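Polycomb protein Pcl (Drosophila melanogaster, PDB 5OQD) establishes the repressed state of homeotic genes in the early embryo as a subunit of the Esc/E(z) complex, which methylates histone H3. Local coordinates at residues L143-R146 / L147-T150; K152-S155 / D156-C160. All coordinates share one frame; numbering follows the deposited sequence.

Overall arrangement
Both contacts are local and lie next to each other along the chain, in the winged-helix part of this fragment. Contact 1 falls within helix 140-153. Contact 2 starts on the last residues of that helix and leads into strand 158-161. Their centres are about 12 Å apart. Contact 1 is partly buried: Leu143 and Leu147 face helices 92-104 and 114-125, while charged residues lie on the outside. Contact 2 is a surface contact in which Phe158 is the buried residue. Regular helical bonds dominate contact 1, whereas in contact 2 one carbonyl, that of Tyr154, takes two amides as the chain turns.

Contact 1. Residues L143-R146 / L147-T150; sequences LMER and LKQT
Leu143, Met144, Glu145 and Arg146 meet Leu147 to Thr150 in a local contact, one helical turn on, in the middle of helix 140-153 of the winged-helix domain. Four backbone bonds join each residue to the one four places later. The bond from Lys148 N to Met144 O is 2.9 Å long.

On the buried side, CD1 of Leu143 lies 4.0 Å from CG of Leu147. The two leucines share Trp92 of helix 92-104. On helix 114-125, Leu143 meets Trp119 and Leu147 meets Ile122.

Met144 is bent at chi2 and chi3, which brings its methyl forward along the helix. CE of Met144 comes to 3.6 Å from CE of Lys148. The lysine chain is extended and meets the methyl with its last methylene; the two side chains cross at an angle. Glu145 lies alongside the same lysine, pointing the same way. OE2 of Glu145 and NZ of Lys148 are 4.3 Å apart, too far for a salt bridge, although the opposite charges probably attract weakly.

The carbonyl of Arg146 is gripped twice. Thr150 N reaches Arg146 O at 3.1 Å, and Thr150 OG1 reaches the same oxygen at 2.6 Å. The two donors come from opposite faces of the carbonyl plane. OG1 is placed there by a chi1 of -56°, beside the backbone N of Thr150. This bond gives the hydroxyl proton an acceptor within the helix.

A threonine hydroxyl bonded to the carbonyl four residues back is a common intrahelical feature. Buried Leu143 and Leu147 set against exposed Glu145 and Lys148 are typical of an amphipathic helix packed in a helical bundle, here that of a winged-helix fold.

Contact 2. Residues K152-S155 / D156-C160; sequences KDYS and DRFVC
Arg157 lies alongside Tyr154 where the chain leaves helix 140-153 and turns into strand 158-161. Its CB has two neighbours. CB of Arg157 is 3.7 Å from Tyr154 O, and it sits over the centre of the Phe158 ring, on one face. CG of Arg157 is still near Tyr154 O, at 4.2 Å. The chain then bends at chi2 and chi3 and carries the guanidinium to the tyrosine. NE of Arg157 meets CD2 of Tyr154 at 3.8 Å, and NH2 of Arg157 meets CE2 of Tyr154 at 3.7 Å. CZ is near the same two ring carbons. NH1 of Arg157 lies close to ND1 of His180, and His97 of helix 92-104 also touches this side chain. The arginine and tyrosine point the same way, but their flat groups are turned 85° apart, so the guanidinium does not lie flat on the ring.

Phe158 packs at the base of the tyrosine. CD2 of Phe158 is 3.7 Å from CB of Tyr154. Val93 of helix 92-104 touches both residues, and Phe158 also reaches Leu100 and Leu173.

The turn is closed by the backbone. Tyr154 O accepts Phe158 N at 3.0 Å, in the carbonyl plane. Tyr154 O also accepts Arg157 N at 2.8 Å, from 46° above that plane. Within the turn, Ser155 O bonds to Arg174 NH2, and backbone bonds pair Arg157 with Arg174 next to strand 170-173.

The chemistry is therefore mixed. Apolar contact joins the Phe158 ring to CB of Tyr154. The backbone carbonyl provides the directional bonds, while the arginine and tyrosine side chains meet by close contact without a hydrogen bond between them.

Contact 1. Residues L143-R146 / L147-T150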
ATOM      1  N   LEU B 143     -13.217  16.275   0.454  1.00 65.76           N
ATOM      2  CA  LEU B 143     -12.566  15.008   0.153  1.00 57.44           C
ATOM      3  C   LEU B 143     -12.652  14.687  -1.333  1.00 59.61           C
ATOM      4  O   LEU B 143     -11.697  14.183  -1.922  1.00 60.49           O
ATOM      5  CB  LEU B 143     -13.193  13.877   0.972  1.00 61.07           C
ATOM      6  CG  LEU B 143     -12.683  12.461   0.694  1.00 67.51           C
ATOM      7  CD1 LEU B 143     -11.167  12.386   0.813  1.00 62.13           C
ATOM      8  CD2 LEU B 143     -13.345  11.471   1.635  1.00 65.95           C
ATOM      9  N   MET B 144     -13.804  14.978  -1.930  1.00 55.96           N
ATOM     10  CA  MET B 144     -14.020  14.735  -3.353  1.00 60.80           C
ATOM     11  C   MET B 144     -13.049  15.532  -4.217  1.00 55.63           C
ATOM     12  O   MET B 144     -12.419  14.985  -5.123  1.00 55.23           O
ATOM     13  CB  MET B 144     -15.461  15.075  -3.741  1.00 58.19           C
ATOM     14  CG  MET B 144     -16.421  13.907  -3.659  1.00 62.82           C
ATOM     15  SD  MET B 144     -15.998  12.610  -4.834  1.00 78.67           S
ATOM     16  CE  MET B 144     -15.934  13.552  -6.357  1.00 67.02           C
ATOM     17  N   GLU B 145     -12.936  16.826  -3.931  1.00 50.35           N
ATOM     18  CA  GLU B 145     -12.054  17.706  -4.688  1.00 54.34           C
ATOM     19  C   GLU B 145     -10.593  17.317  -4.501  1.00 49.68           C
ATOM     20  O   GLU B 145      -9.797  17.394  -5.435  1.00 51.52           O
ATOM     21  CB  GLU B 145     -12.264  19.164  -4.274  1.00 50.24           C
ATOM     22  CG  GLU B 145     -13.682  19.674  -4.488  1.00 59.64           C
ATOM     23  CD  GLU B 145     -14.104  19.646  -5.945  1.00 66.61           C
ATOM     24  OE1 GLU B 145     -13.228  19.750  -6.830  1.00 62.51           O
ATOM     25  OE2 GLU B 145     -15.318  19.516  -6.207  1.00 72.98           O
ATOM     26  N   ARG B 146     -10.248  16.904  -3.286  1.00 43.51           N
ATOM     27  CA  ARG B 146      -8.894  16.457  -2.986  1.00 48.52           C
ATOM     28  C   ARG B 146      -8.557  15.191  -3.772  1.00 48.68           C
ATOM     29  O   ARG B 146      -7.437  15.037  -4.259  1.00 41.17           O
ATOM     30  CB  ARG B 146      -8.726  16.218  -1.483  1.00 47.17           C
ATOM     31  CG  ARG B 146      -7.388  15.611  -1.090  1.00 53.42           C
ATOM     32  CD  ARG B 146      -6.220  16.448  -1.592  1.00 51.21           C
ATOM     33  NE  ARG B 146      -6.085  17.707  -0.866  1.00 59.54           N
ATOM     34  CZ  ARG B 146      -5.248  18.679  -1.210  1.00 51.38           C
ATOM     35  NH1 ARG B 146      -4.475  18.543  -2.279  1.00 48.73           N
ATOM     36  NH2 ARG B 146      -5.187  19.791  -0.491  1.00 57.93           N
ATOM     37  N   LEU B 147      -9.532  14.297  -3.903  1.00 43.78           N
ATOM     38  CA  LEU B 147      -9.333  13.057  -4.648  1.00 52.21           C
ATOM     39  C   LEU B 147      -9.262  13.311  -6.150  1.00 51.87           C
ATOM     40  O   LEU B 147      -8.482  12.672  -6.857  1.00 48.14           O
ATOM     41  CB  LEU B 147     -10.451  12.059  -4.343  1.00 48.52           C
ATOM     42  CG  LEU B 147     -10.436  11.417  -2.956  1.00 59.79           C
ATOM     43  CD1 LEU B 147     -11.560  10.400  -2.818  1.00 62.69           C
ATOM     44  CD2 LEU B 147      -9.087  10.772  -2.677  1.00 48.52           C
ATOM     45  N   LYS B 148     -10.085  14.239  -6.631  1.00 49.11           N
ATOM     46  CA  LYS B 148     -10.076  14.617  -8.041  1.00 48.92           C
ATOM     47  C   LYS B 148      -8.718  15.174  -8.448  1.00 48.32           C
ATOM     48  O   LYS B 148      -8.183  14.829  -9.501  1.00 48.00           O
ATOM     49  CB  LYS B 148     -11.168  15.649  -8.338  1.00 48.37           C
ATOM     50  CG  LYS B 148     -12.563  15.070  -8.506  1.00 54.08           C
ATOM     51  CD  LYS B 148     -13.564  16.169  -8.825  1.00 60.80           C
ATOM     52  CE  LYS B 148     -14.935  15.600  -9.151  1.00 66.26           C
ATOM     53  NZ  LYS B 148     -15.948  16.677  -9.338  1.00 79.64           N
ATOM     54  N   GLN B 149      -8.166  16.036  -7.601  1.00 41.33           N
ATOM     55  CA  GLN B 149      -6.891  16.681  -7.888  1.00 43.61           C
ATOM     56  C   GLN B 149      -5.731  15.694  -7.811  1.00 43.08           C
ATOM     57  O   GLN B 149      -4.803  15.756  -8.619  1.00 37.20           O
ATOM     58  CB  GLN B 149      -6.653  17.845  -6.928  1.00 37.87           C
ATOM     59  CG  GLN B 149      -5.426  18.669  -7.262  1.00 49.16           C
ATOM     60  CD  GLN B 149      -5.439  19.164  -8.694  1.00 49.02           C
ATOM     61  OE1 GLN B 149      -6.481  19.552  -9.222  1.00 48.47           O
ATOM     62  NE2 GLN B 149      -4.277  19.145  -9.337  1.00 48.34           N
ATOM     63  N   THR B 150      -5.791  14.788  -6.839  1.00 47.12           N
ATOM     64  CA  THR B 150      -4.757  13.770  -6.666  1.00 36.09           C
ATOM     65  C   THR B 150      -4.632  12.901  -7.913  1.00 41.48           C
ATOM     66  O   THR B 150      -3.527  12.605  -8.370  1.00 42.83           O
ATOM     67  CB  THR B 150      -5.049  12.869  -5.444  1.00 35.31           C
ATOM     68  OG1 THR B 150      -5.189  13.683  -4.274  1.00 37.08           O
ATOM     69  CG2 THR B 150      -3.926  11.870  -5.233  1.00 33.94           C
TER

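Contact 2. Residues K152-S155 / D156-C160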
ATOM      1  N   LYS B 152      -5.351  13.784 -10.828  1.00 42.12           N
ATOM      2  CA  LYS B 152      -4.761  14.627 -11.862  1.00 40.98           C
ATOM      3  C   LYS B 152      -3.250  14.728 -11.695  1.00 40.56           C
ATOM      4  O   LYS B 152      -2.498  14.554 -12.652  1.00 34.36           O
ATOM      5  CB  LYS B 152      -5.376  16.026 -11.839  1.00 41.45           C
ATOM      6  CG  LYS B 152      -6.373  16.287 -12.952  1.00 48.22           C
ATOM      7  CD  LYS B 152      -6.587  17.780 -13.143  1.00 63.43           C
ATOM      8  CE  LYS B 152      -7.669  18.056 -14.176  1.00 95.35           C
ATOM      9  NZ  LYS B 152      -8.995  17.538 -13.736  1.00 69.44           N
ATOM     10  N   ASP B 153      -2.813  15.018 -10.472  1.00 38.47           N
ATOM     11  CA  ASP B 153      -1.390  15.143 -10.169  1.00 42.06           C
ATOM     12  C   ASP B 153      -0.646  13.843 -10.454  1.00 43.05           C
ATOM     13  O   ASP B 153       0.532  13.854 -10.811  1.00 42.42           O
ATOM     14  CB  ASP B 153      -1.185  15.551  -8.708  1.00 38.70           C
ATOM     15  CG  ASP B 153      -1.820  16.888  -8.380  1.00 42.00           C
ATOM     16  OD1 ASP B 153      -2.064  17.681  -9.314  1.00 44.39           O
ATOM     17  OD2 ASP B 153      -2.066  17.151  -7.184  1.00 47.83           O
ATOM     18  N   TYR B 154      -1.344  12.726 -10.284  1.00 46.12           N
ATOM     19  CA  TYR B 154      -0.776  11.413 -10.561  1.00 40.89           C
ATOM     20  C   TYR B 154      -1.259  10.799 -11.869  1.00 38.78           C
ATOM     21  O   TYR B 154      -1.448   9.587 -11.962  1.00 45.14           O
ATOM     22  CB  TYR B 154      -1.025  10.467  -9.385  1.00 26.83           C
ATOM     23  CG  TYR B 154      -0.149  10.745  -8.189  1.00 35.38           C
ATOM     24  CD1 TYR B 154      -0.475  11.745  -7.279  1.00 30.06           C
ATOM     25  CD2 TYR B 154       1.013  10.013  -7.975  1.00 37.43           C
ATOM     26  CE1 TYR B 154       0.328  12.003  -6.184  1.00 31.51           C
ATOM     27  CE2 TYR B 154       1.819  10.259  -6.878  1.00 34.19           C
ATOM     28  CZ  TYR B 154       1.476  11.259  -5.989  1.00 44.27           C
ATOM     29  OH  TYR B 154       2.277  11.514  -4.897  1.00 47.42           O
ATOM     30  N   SER B 155      -1.449  11.645 -12.879  1.00 40.70           N
ATOM     31  CA  SER B 155      -1.886  11.192 -14.195  1.00 41.46           C
ATOM     32  C   SER B 155      -1.016  10.082 -14.778  1.00 48.95           C
ATOM     33  O   SER B 155      -1.452   9.331 -15.649  1.00 51.60           O
ATOM     34  CB  SER B 155      -1.958  12.369 -15.171  1.00 39.31           C
ATOM     35  OG  SER B 155      -2.855  13.361 -14.704  1.00 51.94           O
ATOM     36  N   ASP B 156       0.216   9.988 -14.288  1.00 42.43           N
ATOM     37  CA  ASP B 156       1.145   8.959 -14.733  1.00 47.60           C
ATOM     38  C   ASP B 156       0.693   7.572 -14.282  1.00 42.27           C
ATOM     39  O   ASP B 156       0.911   6.583 -14.982  1.00 49.87           O
ATOM     40  CB  ASP B 156       2.554   9.257 -14.214  1.00 47.90           C
ATOM     41  CG  ASP B 156       2.587   9.489 -12.716  1.00 48.70           C
ATOM     42  OD1 ASP B 156       1.982  10.481 -12.255  1.00 55.34           O
ATOM     43  OD2 ASP B 156       3.228   8.689 -12.000  1.00 45.96           O
ATOM     44  N   ARG B 157       0.067   7.490 -13.127  1.00 50.58           N
ATOM     45  CA  ARG B 157      -0.453   6.234 -12.629  1.00 45.62           C
ATOM     46  C   ARG B 157      -1.913   6.012 -12.914  1.00 47.83           C
ATOM     47  O   ARG B 157      -2.370   4.919 -12.964  1.00 44.69           O
ATOM     48  CB  ARG B 157      -0.264   6.147 -11.133  1.00 48.05           C
ATOM     49  CG  ARG B 157       1.099   6.560 -10.664  1.00 59.66           C
ATOM     50  CD  ARG B 157       1.541   5.730  -9.488  1.00 64.19           C
ATOM     51  NE  ARG B 157       2.381   6.469  -8.567  1.00 67.63           N
ATOM     52  CZ  ARG B 157       2.455   6.199  -7.280  1.00 65.37           C
ATOM     53  NH1 ARG B 157       1.766   5.205  -6.777  1.00 65.59           N
ATOM     54  NH2 ARG B 157       3.233   6.909  -6.510  1.00 86.82           N
ATOM     55  N   PHE B 158      -2.654   7.078 -13.088  1.00 47.63           N
ATOM     56  CA  PHE B 158      -4.097   6.974 -13.282  1.00 44.89           C
ATOM     57  C   PHE B 158      -4.573   7.561 -14.610  1.00 49.32           C
ATOM     58  O   PHE B 158      -4.264   8.708 -14.938  1.00 51.89           O
ATOM     59  CB  PHE B 158      -4.835   7.669 -12.136  1.00 41.54           C
ATOM     60  CG  PHE B 158      -4.379   7.244 -10.769  1.00 40.63           C
ATOM     61  CD1 PHE B 158      -4.488   5.925 -10.368  1.00 42.98           C
ATOM     62  CD2 PHE B 158      -3.855   8.169  -9.880  1.00 42.13           C
ATOM     63  CE1 PHE B 158      -4.072   5.531  -9.108  1.00 40.25           C
ATOM     64  CE2 PHE B 158      -3.439   7.783  -8.618  1.00 44.23           C
ATOM     65  CZ  PHE B 158      -3.547   6.460  -8.232  1.00 40.68           C
ATOM     66  N   VAL B 159      -5.324   6.771 -15.371  1.00 48.71           N
ATOM     67  CA  VAL B 159      -5.985   7.276 -16.570  1.00 56.15           C
ATOM     68  C   VAL B 159      -7.352   7.830 -16.212  1.00 47.77           C
ATOM     69  O   VAL B 159      -8.075   7.246 -15.406  1.00 50.82           O
ATOM     70  CB  VAL B 159      -6.175   6.191 -17.644  1.00 57.36           C
ATOM     71  CG1 VAL B 159      -6.976   6.742 -18.818  1.00 61.98           C
ATOM     72  CG2 VAL B 159      -4.849   5.664 -18.106  1.00 65.02           C
ATOM     73  N   CYS B 160      -7.704   8.959 -16.810  1.00 55.11           N
ATOM     74  CA  CYS B 160      -9.033   9.522 -16.633  1.00 50.01           C
ATOM     75  C   CYS B 160      -9.901   9.171 -17.835  1.00 59.94           C
ATOM     76  O   CYS B 160      -9.464   9.297 -18.978  1.00 55.88           O
ATOM     77  CB  CYS B 160      -8.962  11.038 -16.446  1.00 47.74           C
ATOM     78  SG  CYS B 160     -10.563  11.826 -16.195  1.00 65.03           S
TER